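Local coordinates for light Chain (PDB 6BVD), which probably cleaves a neuronal SNARE protein as the zinc-dependent protease domain of a mosaic botulinum neurotoxin, at residues Leu234-Thr240 with Lys347-Phe351; Asn115-Leu120 with Leu319-Tyr324; Gly73-Tyr79 with Pro160-Thr165; Lys88-Met93 with Phe197-Tyr201. One frame throughout, in Å; residues are numbered along the deposited sequence.

Contact 1: Leu234-Thr240 with Lys347-Phe351. With ACT (acetate ion), chain F.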
# COMPACT_ATOMS: atom_id res chain seq x y z
N LEU A 234 -14.89 20.03 1.25
CA LEU A 234 -15.38 20.20 -0.10
C LEU A 234 -16.53 21.19 -0.19
O LEU A 234 -16.58 22.01 -1.13
CB LEU A 234 -15.81 18.84 -0.69
CG LEU A 234 -16.10 18.89 -2.19
CD1 LEU A 234 -14.85 19.30 -2.97
CD2 LEU A 234 -16.56 17.50 -2.68
N HIS A 235 -17.47 21.11 0.75
CA HIS A 235 -18.55 22.06 0.76
C HIS A 235 -17.96 23.48 0.97
O HIS A 235 -18.39 24.43 0.34
CB HIS A 235 -19.59 21.74 1.86
CG HIS A 235 -20.24 20.38 1.69
ND1 HIS A 235 -20.73 19.65 2.76
CD2 HIS A 235 -20.50 19.66 0.59
CE1 HIS A 235 -21.25 18.51 2.30
NE2 HIS A 235 -21.12 18.49 0.99
N GLY A 236 -16.99 23.59 1.87
CA GLY A 236 -16.40 24.92 2.14
C GLY A 236 -15.65 25.49 0.91
O GLY A 236 -15.72 26.67 0.62
N LEU A 237 -14.93 24.64 0.20
CA LEU A 237 -14.17 25.05 -0.99
C LEU A 237 -15.11 25.55 -2.07
O LEU A 237 -14.80 26.49 -2.81
CB LEU A 237 -13.30 23.88 -1.52
CG LEU A 237 -12.09 23.51 -0.65
CD1 LEU A 237 -11.31 22.34 -1.22
CD2 LEU A 237 -11.12 24.74 -0.50
N TYR A 238 -16.29 24.92 -2.17
CA TYR A 238 -17.32 25.36 -3.10
C TYR A 238 -18.22 26.47 -2.52
O TYR A 238 -19.15 26.93 -3.19
CB TYR A 238 -18.17 24.13 -3.55
CG TYR A 238 -17.55 23.41 -4.73
CD1 TYR A 238 -17.67 23.90 -6.03
CD2 TYR A 238 -16.85 22.21 -4.54
CE1 TYR A 238 -17.10 23.19 -7.14
CE2 TYR A 238 -16.27 21.53 -5.62
CZ TYR A 238 -16.41 22.01 -6.91
OH TYR A 238 -15.84 21.28 -7.96
N GLY A 239 -17.95 26.90 -1.29
CA GLY A 239 -18.69 28.01 -0.69
C GLY A 239 -20.15 27.66 -0.36
O GLY A 239 -21.01 28.56 -0.29
N THR A 240 -20.44 26.36 -0.17
CA THR A 240 -21.81 25.89 0.17
C THR A 240 -21.91 25.49 1.64
O THR A 240 -22.94 24.94 2.08
CB THR A 240 -22.23 24.63 -0.66
OG1 THR A 240 -21.48 23.52 -0.20
CG2 THR A 240 -21.96 24.82 -2.17
N LYS A 347 -23.24 16.88 -8.15
CA LYS A 347 -21.90 16.38 -7.98
C LYS A 347 -21.34 16.71 -6.61
O LYS A 347 -20.81 15.85 -5.95
CB LYS A 347 -20.98 16.93 -9.05
CG LYS A 347 -19.55 16.47 -8.95
CD LYS A 347 -18.60 17.14 -9.93
CE LYS A 347 -18.18 18.52 -9.46
NZ LYS A 347 -17.03 19.08 -10.18
N ILE A 348 -21.52 17.94 -6.16
CA ILE A 348 -21.01 18.33 -4.88
C ILE A 348 -21.63 17.46 -3.80
O ILE A 348 -20.96 17.05 -2.92
CB ILE A 348 -21.28 19.80 -4.59
CG1 ILE A 348 -20.54 20.69 -5.58
CG2 ILE A 348 -20.92 20.16 -3.18
CD1 ILE A 348 -20.93 22.13 -5.52
N TYR A 349 -22.91 17.19 -3.90
CA TYR A 349 -23.60 16.44 -2.89
C TYR A 349 -23.64 14.95 -3.13
O TYR A 349 -24.29 14.26 -2.43
CB TYR A 349 -24.97 17.03 -2.56
CG TYR A 349 -24.76 18.28 -1.80
CD1 TYR A 349 -24.55 18.26 -0.43
CD2 TYR A 349 -24.68 19.49 -2.45
CE1 TYR A 349 -24.31 19.41 0.26
CE2 TYR A 349 -24.44 20.65 -1.77
CZ TYR A 349 -24.26 20.59 -0.41
OH TYR A 349 -24.01 21.75 0.26
N SER A 350 -22.99 14.51 -4.19
CA SER A 350 -22.77 13.10 -4.43
C SER A 350 -21.81 12.43 -3.45
O SER A 350 -21.85 11.26 -3.25
CB SER A 350 -22.37 12.84 -5.87
OG SER A 350 -21.04 13.13 -6.08
N PHE A 351 -20.90 13.19 -2.90
CA PHE A 351 -19.94 12.65 -1.95
C PHE A 351 -20.55 12.48 -0.55
O PHE A 351 -20.79 13.47 0.12
CB PHE A 351 -18.73 13.57 -1.89
CG PHE A 351 -18.05 13.72 -3.22
CD1 PHE A 351 -17.15 12.77 -3.64
CD2 PHE A 351 -18.31 14.81 -4.04
CE1 PHE A 351 -16.49 12.91 -4.89
CE2 PHE A 351 -17.67 14.97 -5.26
CZ PHE A 351 -16.76 14.00 -5.69
C ACT F . -21.12 21.59 5.73
O ACT F . -21.74 22.41 5.03
OXT ACT F . -20.68 20.53 5.23
CH3 ACT F . -20.89 21.87 7.20
O HOH W 1 -21.54 16.23 -0.28
O HOH W 2 -16.46 21.78 -10.88
O HOH W 3 -23.49 22.48 2.96

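Contact 2: Asn115-Leu120 with Leu319-Tyr324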
# COMPACT_ATOMS: atom_id res chain seq x y z
N ASN A 115 -8.43 20.39 -6.67
CA ASN A 115 -8.79 21.30 -7.77
C ASN A 115 -9.81 22.41 -7.45
O ASN A 115 -9.90 23.36 -8.23
CB ASN A 115 -9.33 20.50 -8.96
CG ASN A 115 -8.25 19.63 -9.60
OD1 ASN A 115 -7.08 20.01 -9.61
ND2 ASN A 115 -8.65 18.48 -10.16
N ALA A 116 -10.57 22.28 -6.36
CA ALA A 116 -11.62 23.30 -6.07
C ALA A 116 -11.01 24.48 -5.31
O ALA A 116 -11.40 24.78 -4.19
CB ALA A 116 -12.79 22.73 -5.28
N ILE A 117 -10.09 25.18 -5.94
CA ILE A 117 -9.45 26.30 -5.24
C ILE A 117 -10.45 27.46 -4.91
O ILE A 117 -11.39 27.73 -5.64
CB ILE A 117 -8.31 26.83 -6.08
CG1 ILE A 117 -8.87 27.50 -7.33
CG2 ILE A 117 -7.29 25.69 -6.46
CD1 ILE A 117 -7.84 28.41 -8.01
N PRO A 118 -10.24 28.15 -3.79
CA PRO A 118 -11.15 29.28 -3.47
C PRO A 118 -11.15 30.41 -4.51
O PRO A 118 -10.13 30.61 -5.17
CB PRO A 118 -10.61 29.80 -2.14
CG PRO A 118 -9.92 28.65 -1.56
CD PRO A 118 -9.31 27.88 -2.69
N TYR A 119 -12.27 31.11 -4.69
CA TYR A 119 -12.31 32.29 -5.54
C TYR A 119 -11.40 33.36 -4.92
O TYR A 119 -11.38 33.49 -3.70
CB TYR A 119 -13.73 32.84 -5.70
CG TYR A 119 -13.83 33.99 -6.69
CD1 TYR A 119 -13.97 33.75 -8.05
CD2 TYR A 119 -13.69 35.33 -6.28
CE1 TYR A 119 -14.05 34.78 -8.97
CE2 TYR A 119 -13.73 36.36 -7.20
CZ TYR A 119 -13.92 36.08 -8.55
OH TYR A 119 -14.00 37.11 -9.47
N LEU A 120 -10.67 34.09 -5.77
CA LEU A 120 -9.78 35.18 -5.30
C LEU A 120 -10.59 36.46 -5.03
O LEU A 120 -10.53 37.46 -5.76
CB LEU A 120 -8.63 35.43 -6.31
CG LEU A 120 -7.68 34.23 -6.52
CD1 LEU A 120 -6.56 34.53 -7.58
CD2 LEU A 120 -7.06 33.68 -5.23
N LEU A 319 -10.03 28.82 -14.94
CA LEU A 319 -10.18 27.91 -13.81
C LEU A 319 -11.55 28.05 -13.12
O LEU A 319 -12.18 27.02 -12.78
CB LEU A 319 -9.04 28.15 -12.84
CG LEU A 319 -8.67 27.02 -11.91
CD1 LEU A 319 -7.24 27.28 -11.46
CD2 LEU A 319 -9.61 26.95 -10.72
N TYR A 320 -12.03 29.28 -12.92
CA TYR A 320 -13.35 29.50 -12.27
C TYR A 320 -14.52 29.20 -13.23
O TYR A 320 -15.60 28.76 -12.79
CB TYR A 320 -13.46 30.94 -11.72
CG TYR A 320 -12.44 31.18 -10.62
CD1 TYR A 320 -12.29 30.25 -9.60
CD2 TYR A 320 -11.59 32.30 -10.63
CE1 TYR A 320 -11.33 30.39 -8.64
CE2 TYR A 320 -10.64 32.47 -9.65
CZ TYR A 320 -10.51 31.54 -8.63
OH TYR A 320 -9.55 31.66 -7.63
N GLU A 321 -14.28 29.37 -14.53
CA GLU A 321 -15.28 28.99 -15.53
C GLU A 321 -15.59 27.50 -15.39
O GLU A 321 -16.76 27.10 -15.36
CB GLU A 321 -14.82 29.29 -16.95
CG GLU A 321 -15.80 28.75 -18.01
CD GLU A 321 -15.26 28.87 -19.44
OE1 GLU A 321 -14.09 29.30 -19.59
OE2 GLU A 321 -15.98 28.50 -20.39
N TRP A 322 -14.53 26.70 -15.25
CA TRP A 322 -14.65 25.26 -15.04
C TRP A 322 -15.22 24.89 -13.66
O TRP A 322 -16.13 24.04 -13.56
CB TRP A 322 -13.30 24.57 -15.21
CG TRP A 322 -13.44 23.12 -14.95
CD1 TRP A 322 -13.02 22.47 -13.83
CD2 TRP A 322 -13.97 22.12 -15.83
NE1 TRP A 322 -13.27 21.13 -13.95
CE2 TRP A 322 -13.84 20.89 -15.17
CE3 TRP A 322 -14.53 22.15 -17.12
CZ2 TRP A 322 -14.27 19.68 -15.75
CZ3 TRP A 322 -14.94 20.95 -17.70
CH2 TRP A 322 -14.82 19.74 -17.01
N LYS A 323 -14.67 25.48 -12.59
CA LYS A 323 -15.07 25.19 -11.21
C LYS A 323 -16.57 25.40 -11.00
O LYS A 323 -17.24 24.55 -10.42
CB LYS A 323 -14.31 26.07 -10.22
CG LYS A 323 -14.74 25.84 -8.77
CD LYS A 323 -14.07 26.82 -7.79
CE LYS A 323 -14.42 26.46 -6.34
NZ LYS A 323 -14.17 27.48 -5.30
N TYR A 324 -17.08 26.54 -11.46
CA TYR A 324 -18.48 26.87 -11.22
C TYR A 324 -19.36 26.45 -12.38
O TYR A 324 -20.55 26.71 -12.36
CB TYR A 324 -18.65 28.36 -10.94
CG TYR A 324 -17.98 28.77 -9.68
CD1 TYR A 324 -18.54 28.42 -8.44
CD2 TYR A 324 -16.82 29.55 -9.68
CE1 TYR A 324 -17.94 28.78 -7.27
CE2 TYR A 324 -16.21 29.93 -8.49
CZ TYR A 324 -16.78 29.54 -7.30
OH TYR A 324 -16.23 29.88 -6.10

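Contact 3: Gly73-Tyr79 with Pro160-Thr165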
# COMPACT_ATOMS: atom_id res chain seq x y z
N GLY A 73 -16.10 11.98 25.75
CA GLY A 73 -14.79 12.10 25.11
C GLY A 73 -13.59 11.53 25.87
O GLY A 73 -13.74 10.80 26.84
N TYR A 74 -12.39 11.86 25.40
CA TYR A 74 -11.17 11.41 26.06
C TYR A 74 -10.11 12.51 26.00
O TYR A 74 -9.92 13.15 24.96
CB TYR A 74 -10.65 10.11 25.41
CG TYR A 74 -9.42 9.57 26.09
CD1 TYR A 74 -9.51 8.98 27.34
CD2 TYR A 74 -8.17 9.71 25.52
CE1 TYR A 74 -8.39 8.50 27.99
CE2 TYR A 74 -7.03 9.24 26.16
CZ TYR A 74 -7.15 8.63 27.40
OH TYR A 74 -6.04 8.17 28.07
N PHE A 75 -9.38 12.69 27.10
CA PHE A 75 -8.47 13.82 27.24
C PHE A 75 -7.09 13.35 27.66
O PHE A 75 -6.97 12.48 28.50
CB PHE A 75 -9.02 14.81 28.27
CG PHE A 75 -10.32 15.42 27.86
CD1 PHE A 75 -10.34 16.65 27.20
CD2 PHE A 75 -11.52 14.76 28.09
CE1 PHE A 75 -11.53 17.21 26.79
CE2 PHE A 75 -12.73 15.31 27.68
CZ PHE A 75 -12.73 16.54 27.02
N ASP A 76 -6.07 13.94 27.04
CA ASP A 76 -4.67 13.69 27.41
C ASP A 76 -3.80 14.82 26.87
O ASP A 76 -3.56 14.92 25.66
CB ASP A 76 -4.21 12.34 26.87
CG ASP A 76 -2.81 11.97 27.33
OD1 ASP A 76 -2.06 12.87 27.80
OD2 ASP A 76 -2.46 10.77 27.22
N PRO A 77 -3.31 15.69 27.77
CA PRO A 77 -2.56 16.88 27.37
C PRO A 77 -1.24 16.53 26.71
O PRO A 77 -0.66 17.38 26.08
CB PRO A 77 -2.32 17.63 28.69
CG PRO A 77 -3.20 16.95 29.68
CD PRO A 77 -3.39 15.56 29.23
N ASN A 78 -0.78 15.29 26.88
CA ASN A 78 0.54 14.91 26.39
C ASN A 78 0.54 14.29 24.99
O ASN A 78 1.60 14.08 24.41
CB ASN A 78 1.20 13.94 27.37
CG ASN A 78 1.62 14.62 28.65
OD1 ASN A 78 2.15 15.73 28.64
ND2 ASN A 78 1.40 13.95 29.77
N TYR A 79 -0.64 14.01 24.43
CA TYR A 79 -0.70 13.49 23.07
C TYR A 79 -0.06 14.50 22.10
O TYR A 79 -0.36 15.69 22.17
CB TYR A 79 -2.15 13.21 22.65
CG TYR A 79 -2.26 12.54 21.30
CD1 TYR A 79 -1.69 11.30 21.09
CD2 TYR A 79 -2.94 13.14 20.23
CE1 TYR A 79 -1.79 10.66 19.87
CE2 TYR A 79 -3.04 12.50 18.99
CZ TYR A 79 -2.45 11.27 18.82
OH TYR A 79 -2.52 10.59 17.63
N PRO A 160 -5.60 16.83 17.04
CA PRO A 160 -6.76 17.25 17.82
C PRO A 160 -6.56 18.42 18.76
O PRO A 160 -5.43 18.72 19.19
CB PRO A 160 -7.09 16.00 18.66
CG PRO A 160 -5.79 15.28 18.75
CD PRO A 160 -5.13 15.48 17.41
N GLY A 161 -7.68 19.07 19.09
CA GLY A 161 -7.74 19.97 20.23
C GLY A 161 -7.79 19.20 21.55
O GLY A 161 -7.24 18.10 21.65
N PRO A 162 -8.46 19.76 22.58
CA PRO A 162 -8.54 19.13 23.90
C PRO A 162 -9.10 17.72 23.90
O PRO A 162 -8.50 16.85 24.54
CB PRO A 162 -9.44 20.08 24.70
CG PRO A 162 -9.08 21.43 24.13
CD PRO A 162 -8.91 21.18 22.63
N ASP A 163 -10.23 17.51 23.24
CA ASP A 163 -10.87 16.18 23.18
C ASP A 163 -10.27 15.36 22.04
O ASP A 163 -10.50 15.67 20.86
CB ASP A 163 -12.39 16.34 23.02
CG ASP A 163 -13.15 15.02 23.22
OD1 ASP A 163 -12.58 13.91 23.00
OD2 ASP A 163 -14.34 15.09 23.62
N LEU A 164 -9.50 14.34 22.38
CA LEU A 164 -8.83 13.50 21.38
C LEU A 164 -9.79 12.72 20.49
O LEU A 164 -9.34 12.18 19.48
CB LEU A 164 -7.88 12.51 22.03
CG LEU A 164 -6.79 13.10 22.90
CD1 LEU A 164 -5.94 12.00 23.44
CD2 LEU A 164 -5.95 14.10 22.12
N THR A 165 -11.08 12.67 20.83
CA THR A 165 -12.05 11.93 20.01
C THR A 165 -12.84 12.85 19.05
O THR A 165 -13.57 12.37 18.19
CB THR A 165 -13.07 11.17 20.90
OG1 THR A 165 -13.90 12.11 21.58
CG2 THR A 165 -12.36 10.34 21.96
O HOH W 4 -6.36 16.59 26.02

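Contact 4: Lys88-Met93 with Phe197-Tyr201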
# COMPACT_ATOMS: atom_id res chain seq x y z
N LYS A 88 4.71 9.61 14.06
CA LYS A 88 3.77 8.50 13.98
C LYS A 88 2.46 8.99 13.37
O LYS A 88 1.93 8.36 12.46
CB LYS A 88 3.53 7.89 15.37
CG LYS A 88 2.81 6.55 15.29
CD LYS A 88 2.25 6.12 16.64
CE LYS A 88 1.55 4.77 16.52
NZ LYS A 88 0.99 4.34 17.84
N TYR A 89 1.98 10.16 13.85
CA TYR A 89 0.77 10.82 13.34
C TYR A 89 0.89 11.07 11.82
O TYR A 89 -0.05 10.83 11.06
CB TYR A 89 0.52 12.16 14.12
CG TYR A 89 -0.67 12.93 13.66
CD1 TYR A 89 -1.88 12.89 14.37
CD2 TYR A 89 -0.61 13.72 12.50
CE1 TYR A 89 -2.99 13.59 13.93
CE2 TYR A 89 -1.70 14.43 12.06
CZ TYR A 89 -2.89 14.37 12.78
OH TYR A 89 -3.96 15.09 12.32
N LEU A 90 2.03 11.60 11.39
CA LEU A 90 2.29 11.81 9.98
C LEU A 90 2.18 10.48 9.18
O LEU A 90 1.57 10.45 8.13
CB LEU A 90 3.68 12.38 9.76
CG LEU A 90 3.87 13.87 9.93
CD1 LEU A 90 5.29 14.26 9.44
CD2 LEU A 90 2.78 14.64 9.20
N GLN A 91 2.79 9.42 9.68
CA GLN A 91 2.76 8.15 8.92
C GLN A 91 1.35 7.56 8.81
O GLN A 91 1.02 6.88 7.84
CB GLN A 91 3.71 7.12 9.53
CG GLN A 91 5.12 7.63 9.72
CD GLN A 91 5.70 8.29 8.48
OE1 GLN A 91 5.67 7.74 7.39
NE2 GLN A 91 6.25 9.51 8.66
N ILE A 92 0.55 7.74 9.85
CA ILE A 92 -0.82 7.24 9.80
C ILE A 92 -1.59 8.05 8.78
O ILE A 92 -2.34 7.50 7.99
CB ILE A 92 -1.45 7.32 11.21
CG1 ILE A 92 -0.69 6.37 12.14
CG2 ILE A 92 -2.98 7.08 11.16
CD1 ILE A 92 -1.11 6.47 13.60
N MET A 93 -1.40 9.36 8.78
CA MET A 93 -2.09 10.22 7.84
C MET A 93 -1.70 9.84 6.39
O MET A 93 -2.55 9.80 5.50
CB MET A 93 -1.79 11.71 8.11
CG MET A 93 -2.32 12.20 9.44
SD MET A 93 -4.08 11.92 9.63
CE MET A 93 -4.77 12.86 8.26
N PHE A 197 -8.00 16.68 13.14
CA PHE A 197 -8.23 15.26 12.91
C PHE A 197 -7.37 14.38 13.81
O PHE A 197 -6.14 14.60 13.97
CB PHE A 197 -7.98 14.89 11.45
CG PHE A 197 -8.49 13.52 11.10
CD1 PHE A 197 -9.86 13.30 11.02
CD2 PHE A 197 -7.63 12.46 10.91
CE1 PHE A 197 -10.36 12.03 10.74
CE2 PHE A 197 -8.13 11.18 10.61
CZ PHE A 197 -9.47 10.98 10.54
N SER A 198 -8.00 13.34 14.34
CA SER A 198 -7.37 12.49 15.33
C SER A 198 -7.63 11.02 14.92
O SER A 198 -8.64 10.45 15.31
CB SER A 198 -7.96 12.78 16.71
OG SER A 198 -7.29 12.13 17.76
N PRO A 199 -6.72 10.43 14.10
CA PRO A 199 -6.96 9.09 13.54
C PRO A 199 -6.88 7.92 14.53
O PRO A 199 -7.45 6.85 14.26
CB PRO A 199 -5.84 8.94 12.49
CG PRO A 199 -4.74 9.80 13.01
CD PRO A 199 -5.44 11.01 13.64
N GLU A 200 -6.18 8.10 15.64
CA GLU A 200 -5.97 7.02 16.60
C GLU A 200 -7.05 6.86 17.67
O GLU A 200 -6.97 5.93 18.46
CB GLU A 200 -4.63 7.21 17.30
CG GLU A 200 -3.43 7.12 16.35
CD GLU A 200 -2.12 7.10 17.10
OE1 GLU A 200 -1.70 8.15 17.62
OE2 GLU A 200 -1.52 6.02 17.19
N TYR A 201 -8.02 7.76 17.73
CA TYR A 201 -9.11 7.68 18.73
C TYR A 201 -10.44 7.64 18.00
O TYR A 201 -10.73 8.49 17.17
CB TYR A 201 -9.03 8.85 19.73
CG TYR A 201 -7.79 8.76 20.61
CD1 TYR A 201 -7.82 8.09 21.84
CD2 TYR A 201 -6.57 9.28 20.18
CE1 TYR A 201 -6.69 7.97 22.63
CE2 TYR A 201 -5.43 9.17 20.96
CZ TYR A 201 -5.49 8.52 22.18
OH TYR A 201 -4.35 8.42 22.94
O HOH W 5 -0.08 7.00 19.79

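Contact 1: Leu234-Thr240 with Lys347-Phe351
K347 meets Y238 at its hydroxyl. The lysine chain bends at chi3 (80°), and NZ makes a weak hydrogen bond to Y238 OH at 3.3 Å. A water also joins the two groups. Their stronger partner is E112, which forms a salt bridge with K347 and a hydrogen bond with Y238.

I348 lies between the rings of Y238 and H235. Its CD1 sits over one face of the Y238 ring, 4.0 Å from the ring centroid, in a CH-pi contact. Its CG2 comes to the edge of the H235 ring, 3.8 Å from H235 CD2.

Y349 lies over one face of H235. The planes are 24° apart but slid sidelong, with little overlap. CE1 of Y349 is 3.4 Å from H235 NE2. The Y349 hydroxyl ends 3.1 Å from T240 OG1.

CD2 of F351 packs 3.5 Å from CD2 of L234. The F351 and I348 carbonyls both receive a bond from the water that lies 2.6 Å from H235 NE2. The other ring nitrogen, ND1, gives a nearly straight bond (175°) to an acetate ion, probably from the crystallisation liquor, which H232 ND1 also binds. H235 is thus gripped at both nitrogens.

Helix 222-237 closes in a Schellman motif, with G239 at positive phi. This helix carries the HExxH zinc motif of the metalloprotease, and H235 lies three residues beyond zinc ligand H232.

Contact 2: Asn115-Leu120 with Leu319-Tyr324
Y320 reaches the loop with its hydroxyl and gives a 2.7 Å hydrogen bond from OH to the P118 carbonyl O. The donor is slightly tilted from the carbonyl plane, and the carbonyl oxygen lies near the plane of the Y320 ring, at its edge.

Y119 lies against this ring. Its CD1 is over the centre of one Y320 face, 3.7 Å above the plane. The two rings are oblique, with planes at 41°. The Y320 hydroxyl also touches L120, with OH at 3.4 Å from L120 CG.

These contacts join the end of helix 313-323 to the chain just after helix 104-115. A116 is the first residue to leave that helix and is the centre of an inverse gamma turn. The loop then runs on in extended form through I117, P118 and Y119.

K323 is stretched out. All its chi angles are near 180°, and NZ reaches past CB of A116 to the I117 carbonyl O at 2.8 Å. It approaches from above the carbonyl plane, 44° out of it. NZ also bonds to Y324 OH at 3.3 Å and to the carbonyl of L237, so three oxygens hold the buried ammonium group. Y324 OH in turn bonds to the G188 carbonyl.

I117 makes the apolar contact with L319. Its chi1 is 69°, with CG1 between the backbone N and the carbonyl carbon. That places I117 CG1 3.5 Å from CD2 of L319, while CD1 of I117 meets both methyls of L319.

Contact 3: Gly73-Tyr79 with Pro160-Thr165
Y74 and L164 are joined by a backbone hydrogen bond from L164 N to Y74 O, 2.9 Å long and nearly along the C=O axis. It links two irregular loops of the clostridial neurotoxin zinc protease fold. One runs from helix 65-70 to helix 83-100, the other from strand 155-158 to strand 168-171.

The L164 side chain sits in the middle of the apolar contact. CD1 meets the edge of the Y74 ring and CB of D76. L164 CD2 packs on Y79 at 3.7 Å from its CD2. P160 CG comes to the edge of the same Y79 ring. On the other flank, CD1 of the F75 ring approaches the P162 carbonyl O at 3.2 Å.

D163 makes the second polar link. Its OD1 accepts from Y74 N at 3.2 Å, with the donor above the carboxylate plane. The same oxygen takes T165 N, which closes an Asx turn, and the T165 hydroxyl. Three donors grip OD1, which should limit the freedom of the carboxylate.

A second Asx turn, N78 N to D76 OD1, shapes the C-terminal half of segment 73-79. Further out, the guanidinium group of R51 bonds to the carbonyls of D76 and Y79 in one loop and of P160 and G161 in the other. A water also bridges the loops. It accepts from D76 N and donates to the P162 carbonyl O at 2.6 Å.

Contact 4: Lys88-Met93 with Phe197-Tyr201
Y89 OH gives a 2.8 Å hydrogen bond to the F197 carbonyl O. The donor is tilted 31° from the carbonyl plane. The oxygen lies at the edge of the Y89 ring, in its plane. CG of Y89 is anti to the backbone N (chi1 179°), and the ring extends from the helix far enough for its hydroxyl to reach this carbonyl.

P199 fits against three residues of the helix. Its CD is 3.6 Å from CE1 of Y89, and the two side chains cross at about a right angle. Its CB and CG both meet CG2 of I92. Its CG also touches the sulfur of M93.

M93 is bent at chi2 (-56°), which sets SD at the edge of the F197 ring, 3.8 Å from F197 CD2. The further bend at chi3 leaves CE near F197 CD2 as well. The contact is of the Met-aromatic kind. F197 also packs on I225 and L226 of helix 222-237.

K88 and E200 form a salt bridge. The lysine is fully extended, and K88 NZ meets E200 OE2 at 3.1 Å, almost end-on to the C-O bond. CD1 of I92 lies beside the carboxylate, 3.6 Å from E200 OE2. The other oxygen, OE1, accepts a bond from Y79 OH, so the carboxylate has partners at both oxygens.

The second segment forms a type I turn from S198 to Y201. It leads from strand 193-196 of the mixed sheet to strand 201-208 of the antiparallel sheet. The turn packs on helix 83-100, close to the zinc-bearing helix of this clostridial neurotoxin protease fold.

How the contacts relate
From the N terminus, segment 73-79 comes first, then 88-93 and 115-120. Contact 3 closes its loop at 160-165 and contact 4 at 197-201. These two loops cross, and the contacts touch through Y79 with E200 and L164 with S198. Contact 2 starts before either has closed, so it crosses both, and it closes only at 319-324. Contact 1 opens at 234-240, within that span, and closes at 347-351, crossing contact 2. These two meet where K323 bonds to L237. Contact 3 ties two loops together; contact 4 ties the turn after strand 193-196 to helix 83-100. Across the chain's centre, contact 1 joins the ends of helices 222-237 and 338-348; contact 2 joins the loop after helix 104-115 to helix 313-323.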